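Periplasmic sugar-binding protein (PDB 4RXU) binds beta-D-glucopyranose in the cleft between its two lobes and probably delivers carbohydrate to an ABC-type sugar transporter. Local coordinates at residues Val138-His149 with Glu271-Ala279; Thr295-Leu303 with Ala350-Tyr358. All blocks are in the same frame, centred on the assembly; numbering follows the deposited sequence.

Contact 1 of 2, residues Val138-His149 with Glu271-Ala279; sequences VGAQQAQYLVDH and EYFVTGQDA. With BGC (beta-D-glucopyranose), chain C.
Phe273, Thr275 and Gln142 carry most of the contact between residues 138-149 and 271-279. The methyl of Thr275 is pushed into the helix surface, with CG2 3.3 Å from the backbone O of Gln142 and 3.8 Å from CG of Leu146. With OG1 placed between the backbone N and the carbonyl carbon (chi1 64°), this methyl faces the helix while the hydroxyl bonds to the carbonyl of Ala250. Gln142 crosses Thr275 at roughly a right angle, its CB and CG resting against the threonine CB, and runs on, extended, to Gly276. There NE2 donates to Gly276 O over 3.1 Å in a nearly straight bond (173°). The acceptor lies in the glutamine amide plane, but the donor stands above the carbonyl plane, 76° out of it. A second bond, to Pro251 O, helps fix the amide; a leucine in its place would probably leave Gly276 O without its mate from the helix and weaken the tie between helix and loop. Helix segment 138-148 runs roughly antiparallel to strand segment 271-274, part of the edge strand of the parallel sheet in one of the two Rossmann-like lobes of a type I periplasmic binding protein. At the outer end of this layer, one face of the Phe273 ring receives His149 CB in a CH-pi contact, 3.8 Å from CE2. Leu146 CD2 packs 4.0 Å from Phe273 CB, and Tyr145 CE1 approaches the ring obliquely. His149 is held by its ND1, which donates to Tyr145 O at 2.9 Å in the imidazole plane. At the other end, Val138 CG1 lies against the amide of Gln277, whose OE1 accepts from Lys298. The next residue, Asp278, accepts from glucose O3 at OD1 and from O4 at OD2.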
loop_
_atom_site.group_PDB
_atom_site.type_symbol
_atom_site.label_atom_id
_atom_site.label_comp_id
_atom_site.label_asym_id
_atom_site.label_seq_id
_atom_site.Cartn_x
_atom_site.Cartn_y
_atom_site.Cartn_z
ATOM N N VAL A 138 -1.789 8.492 -1.756
ATOM C CA VAL A 138 -0.475 7.952 -1.348
ATOM C C VAL A 138 0.573 8.157 -2.463
ATOM O O VAL A 138 1.670 8.696 -2.227
ATOM C CB VAL A 138 -0.550 6.451 -1.022
ATOM C CG1 VAL A 138 0.829 5.887 -0.759
ATOM C CG2 VAL A 138 -1.465 6.219 0.159
ATOM N N GLY A 139 0.250 7.725 -3.682
ATOM C CA GLY A 139 1.230 7.836 -4.777
ATOM C C GLY A 139 1.526 9.278 -5.125
ATOM O O GLY A 139 2.654 9.618 -5.381
ATOM N N ALA A 140 0.484 10.106 -5.147
ATOM C CA ALA A 140 0.637 11.546 -5.420
ATOM C C ALA A 140 1.564 12.169 -4.389
ATOM O O ALA A 140 2.460 12.925 -4.752
ATOM C CB ALA A 140 -0.703 12.258 -5.440
ATOM N N GLN A 141 1.378 11.829 -3.115
ATOM C CA GLN A 141 2.216 12.387 -2.070
ATOM C C GLN A 141 3.659 11.920 -2.177
ATOM O O GLN A 141 4.598 12.671 -1.943
ATOM C CB GLN A 141 1.663 12.062 -0.697
ATOM C CG GLN A 141 0.456 12.900 -0.344
ATOM C CD GLN A 141 -0.049 12.612 1.062
ATOM O OE1 GLN A 141 0.712 12.230 1.922
ATOM N NE2 GLN A 141 -1.311 12.832 1.293
ATOM N N GLN A 142 3.843 10.659 -2.528
ATOM C CA GLN A 142 5.192 10.159 -2.742
ATOM C C GLN A 142 5.879 10.965 -3.847
ATOM O O GLN A 142 7.001 11.466 -3.693
ATOM C CB GLN A 142 5.160 8.674 -3.086
ATOM C CG GLN A 142 4.737 7.797 -1.933
ATOM C CD GLN A 142 4.536 6.376 -2.329
ATOM O OE1 GLN A 142 4.224 6.087 -3.472
ATOM N NE2 GLN A 142 4.706 5.473 -1.384
ATOM N N ALA A 143 5.212 11.050 -4.987
ATOM C CA ALA A 143 5.791 11.786 -6.107
ATOM C C ALA A 143 6.002 13.274 -5.815
ATOM O O ALA A 143 7.020 13.859 -6.207
ATOM C CB ALA A 143 4.932 11.616 -7.343
ATOM N N GLN A 144 5.029 13.880 -5.148
ATOM C CA GLN A 144 5.086 15.305 -4.850
ATOM C C GLN A 144 6.302 15.624 -3.965
ATOM O O GLN A 144 6.967 16.627 -4.172
ATOM C CB GLN A 144 3.775 15.792 -4.225
ATOM C CG GLN A 144 3.676 17.304 -4.174
ATOM C CD GLN A 144 3.602 17.900 -5.563
ATOM O OE1 GLN A 144 2.711 17.560 -6.339
ATOM N NE2 GLN A 144 4.549 18.765 -5.890
ATOM N N TYR A 145 6.616 14.734 -3.029
ATOM C CA TYR A 145 7.801 14.896 -2.191
ATOM C C TYR A 145 9.062 14.960 -3.064
ATOM O O TYR A 145 9.908 15.837 -2.895
ATOM C CB TYR A 145 7.925 13.778 -1.134
ATOM C CG TYR A 145 9.153 13.987 -0.293
ATOM C CD1 TYR A 145 10.389 13.503 -0.721
ATOM C CD2 TYR A 145 9.095 14.709 0.889
ATOM C CE1 TYR A 145 11.543 13.724 0.010
ATOM C CE2 TYR A 145 10.239 14.934 1.640
ATOM C CZ TYR A 145 11.449 14.440 1.196
ATOM O OH TYR A 145 12.579 14.669 1.921
ATOM N N LEU A 146 9.153 14.073 -4.046
ATOM C CA LEU A 146 10.305 14.039 -4.927
ATOM C C LEU A 146 10.387 15.332 -5.729
ATOM O O LEU A 146 11.449 15.969 -5.820
ATOM C CB LEU A 146 10.259 12.836 -5.850
ATOM C CG LEU A 146 10.364 11.490 -5.119
ATOM C CD1 LEU A 146 10.191 10.355 -6.111
ATOM C CD2 LEU A 146 11.664 11.254 -4.346
ATOM N N VAL A 147 9.254 15.709 -6.311
ATOM C CA VAL A 147 9.177 16.942 -7.102
ATOM C C VAL A 147 9.600 18.162 -6.268
ATOM O O VAL A 147 10.385 19.016 -6.728
ATOM C CB VAL A 147 7.753 17.154 -7.665
ATOM C CG1 VAL A 147 7.652 18.493 -8.361
ATOM C CG2 VAL A 147 7.394 16.060 -8.673
ATOM N N ASP A 148 9.122 18.220 -5.026
ATOM C CA ASP A 148 9.355 19.375 -4.176
ATOM C C ASP A 148 10.813 19.515 -3.788
ATOM O O ASP A 148 11.252 20.604 -3.391
ATOM C CB ASP A 148 8.493 19.306 -2.907
ATOM C CG ASP A 148 6.999 19.575 -3.171
ATOM O OD1 ASP A 148 6.616 19.997 -4.282
ATOM O OD2 ASP A 148 6.194 19.345 -2.246
ATOM N N HIS A 149 11.557 18.420 -3.898
ATOM C CA HIS A 149 12.993 18.414 -3.604
ATOM C C HIS A 149 13.918 18.357 -4.810
ATOM O O HIS A 149 15.110 18.135 -4.649
ATOM C CB HIS A 149 13.314 17.290 -2.647
ATOM C CG HIS A 149 12.763 17.547 -1.298
ATOM N ND1 HIS A 149 11.450 17.286 -0.967
ATOM C CD2 HIS A 149 13.312 18.149 -0.225
ATOM C CE1 HIS A 149 11.225 17.696 0.268
ATOM N NE2 HIS A 149 12.342 18.204 0.745
ATOM N N GLU A 271 23.730 11.802 -3.140
ATOM C CA GLU A 271 22.569 12.079 -2.314
ATOM C C GLU A 271 21.382 11.373 -2.929
ATOM O O GLU A 271 21.286 11.313 -4.141
ATOM C CB GLU A 271 22.250 13.583 -2.234
ATOM C CG GLU A 271 21.266 13.889 -1.103
ATOM C CD GLU A 271 20.903 15.360 -0.954
ATOM O OE1 GLU A 271 21.368 16.184 -1.767
ATOM O OE2 GLU A 271 20.142 15.697 -0.010
ATOM N N TYR A 272 20.468 10.869 -2.109
ATOM C CA TYR A 272 19.235 10.315 -2.641
ATOM C C TYR A 272 18.057 10.767 -1.790
ATOM O O TYR A 272 18.173 10.985 -0.564
ATOM C CB TYR A 272 19.261 8.785 -2.747
ATOM C CG TYR A 272 19.343 8.074 -1.419
ATOM C CD1 TYR A 272 18.199 7.809 -0.669
ATOM C CD2 TYR A 272 20.571 7.628 -0.928
ATOM C CE1 TYR A 272 18.284 7.170 0.564
ATOM C CE2 TYR A 272 20.671 6.978 0.301
ATOM C CZ TYR A 272 19.536 6.758 1.046
ATOM O OH TYR A 272 19.659 6.119 2.261
ATOM N N PHE A 273 16.934 10.940 -2.485
ATOM C CA PHE A 273 15.627 11.183 -1.902
ATOM C C PHE A 273 14.780 9.953 -2.172
ATOM O O PHE A 273 14.713 9.489 -3.306
ATOM C CB PHE A 273 15.008 12.430 -2.530
ATOM C CG PHE A 273 15.776 13.681 -2.240
ATOM C CD1 PHE A 273 16.825 14.084 -3.060
ATOM C CD2 PHE A 273 15.458 14.442 -1.135
ATOM C CE1 PHE A 273 17.534 15.236 -2.776
ATOM C CE2 PHE A 273 16.165 15.591 -0.848
ATOM C CZ PHE A 273 17.203 15.984 -1.668
ATOM N N VAL A 274 14.184 9.370 -1.138
ATOM C CA VAL A 274 13.432 8.129 -1.302
ATOM C C VAL A 274 12.137 8.176 -0.500
ATOM O O VAL A 274 12.084 8.646 0.650
ATOM C CB VAL A 274 14.234 6.864 -0.905
ATOM C CG1 VAL A 274 14.597 6.852 0.579
ATOM C CG2 VAL A 274 13.477 5.610 -1.320
ATOM N N THR A 275 11.093 7.646 -1.127
ATOM C CA THR A 275 9.741 7.651 -0.600
ATOM C C THR A 275 9.423 6.333 0.083
ATOM O O THR A 275 10.243 5.437 0.114
ATOM C CB THR A 275 8.724 7.928 -1.726
ATOM O OG1 THR A 275 8.761 6.870 -2.682
ATOM C CG2 THR A 275 9.016 9.229 -2.389
ATOM N N GLY A 276 8.225 6.247 0.655
ATOM C CA GLY A 276 7.732 5.008 1.265
ATOM C C GLY A 276 6.305 5.163 1.752
ATOM O O GLY A 276 5.654 6.158 1.486
ATOM N N GLN A 277 5.803 4.133 2.417
ATOM C CA GLN A 277 4.524 4.215 3.103
ATOM C C GLN A 277 4.399 3.089 4.115
ATOM O O GLN A 277 5.064 2.071 3.981
ATOM C CB GLN A 277 3.333 4.131 2.140
ATOM C CG GLN A 277 3.112 2.759 1.534
ATOM C CD GLN A 277 1.896 2.736 0.638
ATOM O OE1 GLN A 277 0.769 2.948 1.090
ATOM N NE2 GLN A 277 2.119 2.494 -0.642
ATOM N N ASP A 278 3.534 3.350 5.099
ATOM C CA ASP A 278 3.066 2.426 6.157
ATOM C C ASP A 278 3.621 2.809 7.538
ATOM O O ASP A 278 3.149 2.302 8.552
ATOM C CB ASP A 278 3.431 0.960 5.897
ATOM C CG ASP A 278 2.733 0.354 4.670
ATOM O OD1 ASP A 278 1.762 0.928 4.128
ATOM O OD2 ASP A 278 3.160 -0.758 4.289
ATOM N N ALA A 279 4.633 3.685 7.578
ATOM C CA ALA A 279 5.241 4.085 8.856
ATOM C C ALA A 279 5.667 2.865 9.679
ATOM O O ALA A 279 5.488 2.813 10.895
ATOM C CB ALA A 279 4.328 5.011 9.655
HETATM C C2 BGC C . -0.925 -1.917 1.234
HETATM C C3 BGC C . 0.378 -1.283 1.677
HETATM C C4 BGC C . 1.433 -2.367 1.842
HETATM C C5 BGC C . 1.533 -3.237 0.588
HETATM C C6 BGC C . 2.446 -4.431 0.752
HETATM C C1 BGC C . -0.586 -2.596 -0.082
HETATM O O1 BGC C . -1.719 -3.042 -0.767
HETATM O O2 BGC C . -1.919 -0.899 1.074
HETATM O O3 BGC C . 0.143 -0.603 2.907
HETATM O O4 BGC C . 2.717 -1.733 2.001
HETATM O O5 BGC C . 0.255 -3.712 0.212
HETATM O O6 BGC C . 2.146 -5.173 1.937
#

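Contact 2 of 2, residues Thr295-Leu303 with Ala350-Tyr358; sequences TVFKDVRTL and AALIDSGYY. With BGC (beta-D-glucopyranose), chain C.
The junction between strand 295-298 and the N-capped helix 300-315, probably a hinge connection between the lobes of this type I periplasmic binding protein, packs against the end of the C-terminal helix 348-354. Phe297 and Tyr357, its apolar centre, make a T-shaped pair with planes at 79°, the Phe297 edge pointing into the Tyr357 face and CE1 sitting over the ring centre. Phe297 CG, anti to the backbone N (chi1 169°), carries the ring to this position, where Leu352 CD2 covers one face, 3.4 Å from CD1. On the other side of the strand Lys298 NZ donates to O2 and O3 of the glucose. The Tyr357 hydroxyl continues past Val300 CB and CG2 to bond with Gln47 of helix 44-59. Asp299 caps the helix through a weak bond from Arg301 N to OD1, and also forms a side-on salt bridge with the same arginine: NE meets the syn lone pair of OD1, and NH2 reaches OD2 at 2.9 Å. The guanidinium stands at a right angle to the Tyr357 ring, with NE near the edge at CD1. NH1, with the NH2 already bonded to Asp299, grips a single carbonyl, Ser355 O, at 2.9 Å from Arg301 NH1 and 3.1 Å from Arg301 NH2.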
loop_
_atom_site.group_PDB
_atom_site.type_symbol
_atom_site.label_atom_id
_atom_site.label_comp_id
_atom_site.label_asym_id
_atom_site.label_seq_id
_atom_site.Cartn_x
_atom_site.Cartn_y
_atom_site.Cartn_z
ATOM N N THR A 295 7.761 8.898 4.701
ATOM C CA THR A 295 6.810 7.813 4.578
ATOM C C THR A 295 5.398 8.407 4.573
ATOM O O THR A 295 5.114 9.404 5.229
ATOM C CB THR A 295 6.953 6.742 5.701
ATOM O OG1 THR A 295 6.182 5.572 5.384
ATOM C CG2 THR A 295 6.515 7.294 7.058
ATOM N N VAL A 296 4.506 7.765 3.837
ATOM C CA VAL A 296 3.094 8.093 3.881
ATOM C C VAL A 296 2.450 7.291 5.018
ATOM O O VAL A 296 2.439 6.059 5.009
ATOM C CB VAL A 296 2.359 7.900 2.543
ATOM C CG1 VAL A 296 0.892 8.238 2.727
ATOM C CG2 VAL A 296 2.975 8.791 1.464
ATOM N N PHE A 297 1.947 8.016 6.017
ATOM C CA PHE A 297 1.331 7.413 7.196
ATOM C C PHE A 297 -0.124 7.131 6.885
ATOM O O PHE A 297 -0.860 8.030 6.512
ATOM C CB PHE A 297 1.426 8.380 8.382
ATOM C CG PHE A 297 0.604 7.988 9.589
ATOM C CD1 PHE A 297 0.691 6.704 10.123
ATOM C CD2 PHE A 297 -0.253 8.899 10.195
ATOM C CE1 PHE A 297 -0.057 6.353 11.229
ATOM C CE2 PHE A 297 -1.000 8.542 11.312
ATOM C CZ PHE A 297 -0.906 7.266 11.814
ATOM N N LYS A 298 -0.514 5.872 7.049
ATOM C CA LYS A 298 -1.879 5.396 6.859
ATOM C C LYS A 298 -2.349 4.836 8.201
ATOM O O LYS A 298 -1.827 3.821 8.659
ATOM C CB LYS A 298 -1.923 4.336 5.748
ATOM C CG LYS A 298 -1.130 4.723 4.498
ATOM C CD LYS A 298 -1.479 3.970 3.238
ATOM C CE LYS A 298 -1.349 2.477 3.419
ATOM N NZ LYS A 298 -1.455 1.815 2.086
ATOM N N ASP A 299 -3.261 5.542 8.867
ATOM C CA ASP A 299 -3.601 5.206 10.235
ATOM C C ASP A 299 -4.457 3.951 10.255
ATOM O O ASP A 299 -5.666 3.997 10.082
ATOM C CB ASP A 299 -4.290 6.397 10.918
ATOM C CG ASP A 299 -4.396 6.247 12.414
ATOM O OD1 ASP A 299 -4.361 5.093 12.916
ATOM O OD2 ASP A 299 -4.513 7.297 13.085
ATOM N N VAL A 300 -3.783 2.824 10.463
ATOM C CA VAL A 300 -4.430 1.518 10.512
ATOM C C VAL A 300 -5.472 1.428 11.616
ATOM O O VAL A 300 -6.417 0.652 11.517
ATOM C CB VAL A 300 -3.367 0.388 10.606
ATOM C CG1 VAL A 300 -4.031 -0.976 10.760
ATOM C CG2 VAL A 300 -2.474 0.373 9.371
ATOM N N ARG A 301 -5.335 2.213 12.676
ATOM C CA ARG A 301 -6.405 2.242 13.685
ATOM C C ARG A 301 -7.749 2.673 13.088
ATOM O O ARG A 301 -8.802 2.128 13.420
ATOM C CB ARG A 301 -6.055 3.189 14.849
ATOM C CG ARG A 301 -4.735 2.866 15.515
ATOM C CD ARG A 301 -4.359 3.916 16.531
ATOM N NE ARG A 301 -4.147 5.206 15.900
ATOM C CZ ARG A 301 -3.797 6.310 16.540
ATOM N NH1 ARG A 301 -3.634 6.293 17.864
ATOM N NH2 ARG A 301 -3.641 7.434 15.851
ATOM N N THR A 302 -7.694 3.650 12.182
ATOM C CA THR A 302 -8.913 4.127 11.538
ATOM C C THR A 302 -9.473 3.075 10.576
ATOM O O THR A 302 -10.675 2.861 10.524
ATOM C CB THR A 302 -8.670 5.432 10.771
ATOM O OG1 THR A 302 -8.089 6.388 11.675
ATOM C CG2 THR A 302 -9.967 6.004 10.183
ATOM N N LEU A 303 -8.595 2.429 9.820
ATOM C CA LEU A 303 -9.025 1.444 8.840
ATOM C C LEU A 303 -9.725 0.293 9.569
ATOM O O LEU A 303 -10.818 -0.148 9.180
ATOM C CB LEU A 303 -7.825 0.938 8.040
ATOM C CG LEU A 303 -8.198 0.331 6.677
ATOM C CD1 LEU A 303 -8.540 1.410 5.665
ATOM C CD2 LEU A 303 -7.088 -0.557 6.138
ATOM N N ALA A 350 4.649 14.799 15.709
ATOM C CA ALA A 350 3.216 15.147 15.672
ATOM C C ALA A 350 2.384 14.040 15.065
ATOM O O ALA A 350 1.358 13.677 15.616
ATOM C CB ALA A 350 2.976 16.435 14.920
ATOM N N ALA A 351 2.841 13.462 13.961
ATOM C CA ALA A 351 1.993 12.532 13.218
ATOM C C ALA A 351 1.872 11.155 13.876
ATOM O O ALA A 351 0.801 10.553 13.829
ATOM C CB ALA A 351 2.479 12.376 11.793
ATOM N N LEU A 352 2.969 10.661 14.455
ATOM C CA LEU A 352 3.035 9.289 14.918
ATOM C C LEU A 352 3.021 9.147 16.421
ATOM O O LEU A 352 2.605 8.097 16.916
ATOM C CB LEU A 352 4.274 8.595 14.350
ATOM C CG LEU A 352 4.377 8.549 12.824
ATOM C CD1 LEU A 352 5.617 7.758 12.439
ATOM C CD2 LEU A 352 3.117 7.925 12.199
ATOM N N ILE A 353 3.524 10.152 17.133
ATOM C CA ILE A 353 3.677 10.051 18.583
ATOM C C ILE A 353 2.555 10.807 19.298
ATOM O O ILE A 353 1.861 10.242 20.147
ATOM C CB ILE A 353 5.049 10.572 19.031
ATOM C CG1 ILE A 353 6.195 9.852 18.306
ATOM C CG2 ILE A 353 5.183 10.465 20.546
ATOM C CD1 ILE A 353 6.082 8.366 18.151
ATOM N N ASP A 354 2.342 12.048 18.923
ATOM C CA ASP A 354 1.288 12.866 19.562
ATOM C C ASP A 354 -0.103 12.313 19.247
ATOM O O ASP A 354 -1.059 12.467 20.027
ATOM C CB ASP A 354 1.425 14.332 19.137
ATOM C CG ASP A 354 2.717 14.965 19.625
ATOM O OD1 ASP A 354 3.341 14.407 20.555
ATOM O OD2 ASP A 354 3.089 16.032 19.081
ATOM N N SER A 355 -0.193 11.632 18.119
ATOM C CA SER A 355 -1.408 10.928 17.705
ATOM C C SER A 355 -1.662 9.625 18.475
ATOM O O SER A 355 -2.715 9.007 18.325
ATOM C CB SER A 355 -1.299 10.579 16.239
ATOM O OG SER A 355 -0.255 9.620 16.035
ATOM N N GLY A 356 -0.687 9.179 19.245
ATOM C CA GLY A 356 -0.787 7.904 19.940
ATOM C C GLY A 356 -0.506 6.648 19.146
ATOM O O GLY A 356 -0.609 5.552 19.683
ATOM N N TYR A 357 -0.130 6.795 17.883
ATOM C CA TYR A 357 0.088 5.627 17.053
ATOM C C TYR A 357 1.204 4.751 17.605
ATOM O O TYR A 357 1.036 3.520 17.785
ATOM C CB TYR A 357 0.400 6.038 15.619
ATOM C CG TYR A 357 0.182 4.938 14.605
ATOM C CD1 TYR A 357 -1.088 4.608 14.210
ATOM C CD2 TYR A 357 1.249 4.220 14.059
ATOM C CE1 TYR A 357 -1.333 3.594 13.288
ATOM C CE2 TYR A 357 1.020 3.241 13.110
ATOM C CZ TYR A 357 -0.290 2.927 12.727
ATOM O OH TYR A 357 -0.561 1.962 11.755
ATOM N N TYR A 358 2.319 5.404 17.920
ATOM C CA TYR A 358 3.466 4.742 18.521
ATOM C C TYR A 358 3.923 5.455 19.773
ATOM O O TYR A 358 3.785 6.655 19.878
ATOM C CB TYR A 358 4.670 4.712 17.580
ATOM C CG TYR A 358 4.517 3.905 16.306
ATOM C CD1 TYR A 358 3.945 2.647 16.318
ATOM C CD2 TYR A 358 4.986 4.387 15.109
ATOM C CE1 TYR A 358 3.850 1.888 15.168
ATOM C CE2 TYR A 358 4.879 3.624 13.939
ATOM C CZ TYR A 358 4.319 2.370 13.987
ATOM O OH TYR A 358 4.197 1.595 12.843
HETATM C C2 BGC C . -0.925 -1.917 1.234
HETATM C C3 BGC C . 0.378 -1.283 1.677
HETATM C C4 BGC C . 1.433 -2.367 1.842
HETATM C C5 BGC C . 1.533 -3.237 0.588
HETATM C C6 BGC C . 2.446 -4.431 0.752
HETATM C C1 BGC C . -0.586 -2.596 -0.082
HETATM O O1 BGC C . -1.719 -3.042 -0.767
HETATM O O2 BGC C . -1.919 -0.899 1.074
HETATM O O3 BGC C . 0.143 -0.603 2.907
HETATM O O4 BGC C . 2.717 -1.733 2.001
HETATM O O5 BGC C . 0.255 -3.712 0.212
HETATM O O6 BGC C . 2.146 -5.173 1.937
HETATM O O HOH W 1 -3.676 4.372 19.788
#

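How the contacts relate
Contact 1 is largely buried inside one lobe, where a helix covers an edge strand, whereas contact 2 is only partly buried and ties a probable hinge strand to the C-terminal tail. Their chemistry follows: aliphatic and aromatic packing with one hydrogen bond from a side-chain amide to a backbone carbonyl in the first, and an aromatic pair rimmed by a salt bridge in the second. Strand 295-298 joins them, since Val296 packs on Val138 and Gln142 while Phe297 belongs to contact 2. Further bonds join them, among them backbone bonds from Val296 to Gly276 and Asp278 and, probably, Ala279 O to Tyr358 OH. Each contact also supplies one charged residue that binds the sugar, Asp278 and Lys298 respectively.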